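Local coordinates for protein glucose dehydrogenase (Serratia sp. FS14, PDB 7CDY) that belongs to the glucose/sorbosone dehydrogenase family of beta-propeller proteins and carries a bound calcium ion, at residues E83-G97 / N108-V121. Numbering follows the deposited sequence.
Sequences EPGEGGKAGTAVGYG and NFKVIFRQQPKLSV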
loop_
_atom_site.group_PDB
_atom_site.type_symbol
_atom_site.label_atom_id
_atom_site.label_comp_id
_atom_site.label_asym_id
_atom_site.label_seq_id
_atom_site.Cartn_x
_atom_site.Cartn_y
_atom_site.Cartn_z
ATOM N N GLU A 83 10.336 9.704 -5.908
ATOM C CA GLU A 83 10.791 10.665 -6.897
ATOM C C GLU A 83 11.886 11.539 -6.299
ATOM O O GLU A 83 11.684 12.120 -5.222
ATOM C CB GLU A 83 9.618 11.542 -7.337
ATOM C CG GLU A 83 9.995 12.595 -8.371
ATOM C CD GLU A 83 8.878 13.589 -8.620
ATOM O OE1 GLU A 83 8.493 14.288 -7.663
ATOM O OE2 GLU A 83 8.370 13.665 -9.756
ATOM N N PRO A 84 13.042 11.663 -6.951
ATOM C CA PRO A 84 14.107 12.521 -6.423
ATOM C C PRO A 84 13.700 13.981 -6.439
ATOM O O PRO A 84 12.830 14.411 -7.192
ATOM C CB PRO A 84 15.284 12.300 -7.383
ATOM C CG PRO A 84 14.816 11.406 -8.436
ATOM C CD PRO A 84 13.360 11.105 -8.271
ATOM N N GLY A 85 14.364 14.750 -5.602
ATOM C CA GLY A 85 14.113 16.171 -5.588
ATOM C C GLY A 85 15.318 16.985 -5.205
ATOM O O GLY A 85 16.457 16.525 -5.326
ATOM N N GLU A 86 15.059 18.198 -4.731
ATOM C CA GLU A 86 16.116 19.115 -4.334
ATOM C C GLU A 86 16.865 18.580 -3.122
ATOM O O GLU A 86 16.319 17.848 -2.290
ATOM C CB GLU A 86 15.518 20.478 -3.990
ATOM N N GLY A 87 18.137 18.953 -3.035
ATOM C CA GLY A 87 18.954 18.613 -1.888
ATOM C C GLY A 87 19.259 17.144 -1.723
ATOM O O GLY A 87 19.727 16.746 -0.655
ATOM N N GLY A 88 19.019 16.326 -2.745
ATOM C CA GLY A 88 19.234 14.901 -2.604
ATOM C C GLY A 88 18.265 14.224 -1.661
ATOM O O GLY A 88 18.614 13.209 -1.048
ATOM N N LYS A 89 17.065 14.776 -1.503
ATOM C CA LYS A 89 15.991 14.137 -0.756
ATOM C C LYS A 89 14.880 13.763 -1.723
ATOM O O LYS A 89 14.632 14.464 -2.708
ATOM C CB LYS A 89 15.404 15.079 0.298
ATOM C CG LYS A 89 16.424 15.685 1.242
ATOM C CD LYS A 89 17.099 14.612 2.072
ATOM C CE LYS A 89 18.061 15.224 3.079
ATOM N NZ LYS A 89 19.188 14.310 3.413
ATOM N N ALA A 90 14.196 12.671 -1.419
ATOM C CA ALA A 90 13.131 12.153 -2.258
ATOM C C ALA A 90 11.803 12.171 -1.509
ATOM O O ALA A 90 11.747 12.309 -0.283
ATOM C CB ALA A 90 13.443 10.722 -2.704
ATOM N N GLY A 91 10.719 12.019 -2.270
ATOM C CA GLY A 91 9.401 11.869 -1.695
ATOM C C GLY A 91 8.521 11.100 -2.651
ATOM O O GLY A 91 8.861 10.900 -3.816
ATOM N N THR A 92 7.374 10.669 -2.147
ATOM C CA THR A 92 6.454 9.897 -2.965
ATOM C C THR A 92 5.737 10.788 -3.975
ATOM O O THR A 92 5.422 11.950 -3.693
ATOM C CB THR A 92 5.455 9.206 -2.050
ATOM O OG1 THR A 92 6.203 8.428 -1.112
ATOM C CG2 THR A 92 4.512 8.294 -2.829
ATOM N N ALA A 93 5.499 10.248 -5.170
ATOM C CA ALA A 93 4.714 10.920 -6.193
ATOM C C ALA A 93 3.719 9.932 -6.776
ATOM O O ALA A 93 3.930 8.712 -6.723
ATOM C CB ALA A 93 5.611 11.452 -7.314
ATOM N N VAL A 94 2.615 10.463 -7.299
ATOM C CA VAL A 94 1.560 9.664 -7.907
ATOM C C VAL A 94 1.213 10.304 -9.243
ATOM O O VAL A 94 1.076 11.536 -9.330
ATOM C CB VAL A 94 0.319 9.588 -6.992
ATOM C CG1 VAL A 94 -0.804 8.788 -7.650
ATOM C CG2 VAL A 94 0.693 8.981 -5.632
ATOM N N GLY A 95 1.091 9.488 -10.287
ATOM C CA GLY A 95 0.678 9.990 -11.582
ATOM C C GLY A 95 -0.145 8.951 -12.308
ATOM O O GLY A 95 -0.409 7.866 -11.786
ATOM N N TYR A 96 -0.531 9.279 -13.541
ATOM C CA TYR A 96 -1.178 8.287 -14.377
ATOM C C TYR A 96 -0.793 8.498 -15.828
ATOM O O TYR A 96 -0.381 9.589 -16.234
ATOM C CB TYR A 96 -2.703 8.251 -14.199
ATOM C CG TYR A 96 -3.474 9.452 -14.730
ATOM C CD1 TYR A 96 -3.706 9.615 -16.099
ATOM C CD2 TYR A 96 -4.032 10.385 -13.854
ATOM C CE1 TYR A 96 -4.439 10.697 -16.590
ATOM C CE2 TYR A 96 -4.767 11.473 -14.334
ATOM C CZ TYR A 96 -4.965 11.608 -15.704
ATOM O OH TYR A 96 -5.691 12.671 -16.199
ATOM N N GLY A 97 -0.909 7.417 -16.590
ATOM C CA GLY A 97 -0.859 7.448 -18.037
ATOM C C GLY A 97 -1.881 6.486 -18.595
ATOM O O GLY A 97 -2.702 5.939 -17.848
ATOM N N ASN A 108 1.793 9.139 -22.212
ATOM C CA ASN A 108 1.516 10.460 -21.634
ATOM C C ASN A 108 1.498 10.458 -20.107
ATOM O O ASN A 108 0.671 11.132 -19.491
ATOM C CB ASN A 108 0.207 11.061 -22.161
ATOM C CG ASN A 108 0.164 11.159 -23.673
ATOM O OD1 ASN A 108 -0.683 10.541 -24.321
ATOM N ND2 ASN A 108 1.066 11.950 -24.239
ATOM N N PHE A 109 2.403 9.703 -19.483
ATOM C CA PHE A 109 2.410 9.669 -18.024
ATOM C C PHE A 109 2.676 11.064 -17.464
ATOM O O PHE A 109 3.601 11.756 -17.898
ATOM C CB PHE A 109 3.467 8.694 -17.493
ATOM C CG PHE A 109 3.434 8.557 -15.995
ATOM C CD1 PHE A 109 2.518 7.708 -15.402
ATOM C CD2 PHE A 109 4.283 9.298 -15.184
ATOM C CE1 PHE A 109 2.459 7.581 -14.031
ATOM C CE2 PHE A 109 4.231 9.174 -13.799
ATOM C CZ PHE A 109 3.313 8.315 -13.230
ATOM N N LYS A 110 1.891 11.459 -16.460
ATOM C CA LYS A 110 2.081 12.745 -15.801
ATOM C C LYS A 110 1.796 12.618 -14.312
ATOM O O LYS A 110 0.860 11.923 -13.914
ATOM C CB LYS A 110 1.169 13.830 -16.390
ATOM C CG LYS A 110 -0.314 13.576 -16.183
ATOM C CD LYS A 110 -1.167 14.761 -16.618
ATOM C CE LYS A 110 -2.513 14.780 -15.894
ATOM N NZ LYS A 110 -3.324 15.950 -16.324
ATOM N N VAL A 111 2.603 13.307 -13.503
ATOM C CA VAL A 111 2.393 13.346 -12.061
ATOM C C VAL A 111 1.208 14.246 -11.734
ATOM O O VAL A 111 1.055 15.342 -12.295
ATOM C CB VAL A 111 3.678 13.844 -11.381
ATOM C CG1 VAL A 111 3.438 14.197 -9.909
ATOM C CG2 VAL A 111 4.778 12.800 -11.514
ATOM N N ILE A 112 0.365 13.791 -10.814
ATOM C CA ILE A 112 -0.792 14.551 -10.352
ATOM C C ILE A 112 -0.700 14.930 -8.884
ATOM O O ILE A 112 -1.524 15.732 -8.414
ATOM C CB ILE A 112 -2.120 13.811 -10.628
ATOM C CG1 ILE A 112 -2.216 12.535 -9.778
ATOM C CG2 ILE A 112 -2.268 13.514 -12.124
ATOM C CD1 ILE A 112 -3.590 11.871 -9.798
ATOM N N PHE A 113 0.236 14.355 -8.132
ATOM C CA PHE A 113 0.369 14.629 -6.709
ATOM C C PHE A 113 1.797 14.324 -6.289
ATOM O O PHE A 113 2.357 13.292 -6.684
ATOM C CB PHE A 113 -0.604 13.780 -5.880
ATOM C CG PHE A 113 -0.305 13.813 -4.404
ATOM C CD1 PHE A 113 -0.732 14.880 -3.624
ATOM C CD2 PHE A 113 0.453 12.808 -3.809
ATOM C CE1 PHE A 113 -0.424 14.946 -2.272
ATOM C CE2 PHE A 113 0.760 12.866 -2.457
ATOM C CZ PHE A 113 0.310 13.930 -1.691
ATOM N N ARG A 114 2.355 15.189 -5.444
ATOM C CA ARG A 114 3.687 14.990 -4.895
ATOM C C ARG A 114 3.648 15.215 -3.399
ATOM O O ARG A 114 3.114 16.224 -2.930
ATOM C CB ARG A 114 4.671 16.011 -5.459
ATOM C CG ARG A 114 4.999 15.819 -6.886
ATOM C CD ARG A 114 6.174 16.692 -7.266
ATOM N NE ARG A 114 6.721 16.204 -8.513
ATOM C CZ ARG A 114 6.243 16.524 -9.707
ATOM N NH1 ARG A 114 5.214 17.364 -9.814
ATOM N NH2 ARG A 114 6.789 16.011 -10.793
ATOM N N GLN A 115 4.228 14.286 -2.656
ATOM C CA GLN A 115 4.515 14.534 -1.259
ATOM C C GLN A 115 5.486 15.703 -1.147
ATOM O O GLN A 115 6.528 15.731 -1.814
ATOM C CB GLN A 115 5.157 13.274 -0.693
ATOM C CG GLN A 115 5.497 13.352 0.774
ATOM C CD GLN A 115 5.989 12.028 1.326
ATOM O OE1 GLN A 115 6.861 11.369 0.743
ATOM N NE2 GLN A 115 5.424 11.625 2.450
ATOM N N GLN A 116 5.151 16.669 -0.292
ATOM C CA GLN A 116 6.018 17.796 -0.017
ATOM C C GLN A 116 5.983 18.073 1.478
ATOM O O GLN A 116 4.929 17.925 2.113
ATOM C CB GLN A 116 5.553 19.053 -0.756
ATOM C CG GLN A 116 5.650 18.957 -2.262
ATOM C CD GLN A 116 7.081 18.938 -2.773
ATOM O OE1 GLN A 116 8.040 18.978 -2.005
ATOM N NE2 GLN A 116 7.228 18.879 -4.089
ATOM N N PRO A 117 7.116 18.461 2.073
ATOM C CA PRO A 117 8.434 18.517 1.436
ATOM C C PRO A 117 8.958 17.113 1.145
ATOM O O PRO A 117 8.369 16.124 1.580
ATOM C CB PRO A 117 9.302 19.199 2.505
ATOM C CG PRO A 117 8.628 18.853 3.804
ATOM C CD PRO A 117 7.161 18.864 3.488
ATOM N N LYS A 118 10.034 17.022 0.377
ATOM C CA LYS A 118 10.717 15.752 0.166
ATOM C C LYS A 118 11.772 15.594 1.256
ATOM O O LYS A 118 12.703 16.403 1.339
ATOM C CB LYS A 118 11.366 15.725 -1.219
ATOM C CG LYS A 118 10.396 15.696 -2.391
ATOM C CD LYS A 118 11.158 15.819 -3.711
ATOM C CE LYS A 118 10.237 15.783 -4.922
ATOM N NZ LYS A 118 9.730 14.400 -5.163
ATOM N N LEU A 119 11.627 14.563 2.103
ATOM C CA LEU A 119 12.529 14.394 3.233
ATOM C C LEU A 119 13.203 13.032 3.306
ATOM O O LEU A 119 13.990 12.805 4.231
ATOM C CB LEU A 119 11.793 14.638 4.558
ATOM C CG LEU A 119 11.191 16.035 4.741
ATOM C CD1 LEU A 119 10.381 16.110 6.029
ATOM C CD2 LEU A 119 12.270 17.111 4.741
ATOM N N SER A 120 12.915 12.116 2.387
ATOM C CA SER A 120 13.444 10.767 2.488
ATOM C C SER A 120 14.831 10.646 1.871
ATOM O O SER A 120 15.144 11.287 0.864
ATOM C CB SER A 120 12.517 9.777 1.774
ATOM O OG SER A 120 12.974 8.450 1.936
ATOM N N VAL A 121 15.652 9.783 2.472
ATOM C CA VAL A 121 16.891 9.311 1.866
ATOM C C VAL A 121 16.831 7.815 1.588
ATOM O O VAL A 121 17.869 7.157 1.449
ATOM C CB VAL A 121 18.142 9.709 2.673
ATOM C CG1 VAL A 121 18.225 11.224 2.795
ATOM C CG2 VAL A 121 18.122 9.055 4.043
HETATM O O HOH W 1 7.527 13.887 -3.598
HETATM O O HOH W 2 -1.751 11.258 -18.550
#
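Strands 90-97 and 109-114 are antiparallel neighbours in one blade-like sheet of the beta-propeller, and a classic beta bulge interrupts their pairing: V94 O accepts from both I112 N (2.8 Å) and F113 N (3.2 Å), while V94 N donates to F113 O. Beyond the bulge the Y96 and K110 backbones pair reciprocally, and the F109 ring passes obliquely along the G95-G97 backbone, its CE1 3.4 Å from G95 C. G95 CA lies 3.0 Å from K110 O. On the face shared by V94 and F113, CG2 of V94 meets the edge of the F113 ring; both residues also touch I139 of strand 137-140, which joins this sheet to the next in the propeller. The face with A93 and R114 carries a salt-bridge network. E83, from the adjoining strand 76-84, is gripped side-on by R114, NE to OE1 (2.7 Å) on the syn lone pair and NH2 to OE2, the two flat groups only 12° from coplanar. V111 CG1 covers one face of the guanidinium. K118 NZ takes the anti lone pair of E83 OE1 (2.8 Å) and also donates to E83 O from above the carbonyl plane, opposite G91 N; a bend at the end of its chain (chi4 -74°) turns the amine toward both oxygens. After strand 109-114 ends, Q115 replaces a backbone partner with its side chain: OE1, carried on an extended chain, accepts from T92 N (3.0 Å), while Q115 N donates to T92 O. N144 also donates to this OE1. Farther along, a second classic bulge sets L119 and S120 opposite A90, whose N and O both bond S120.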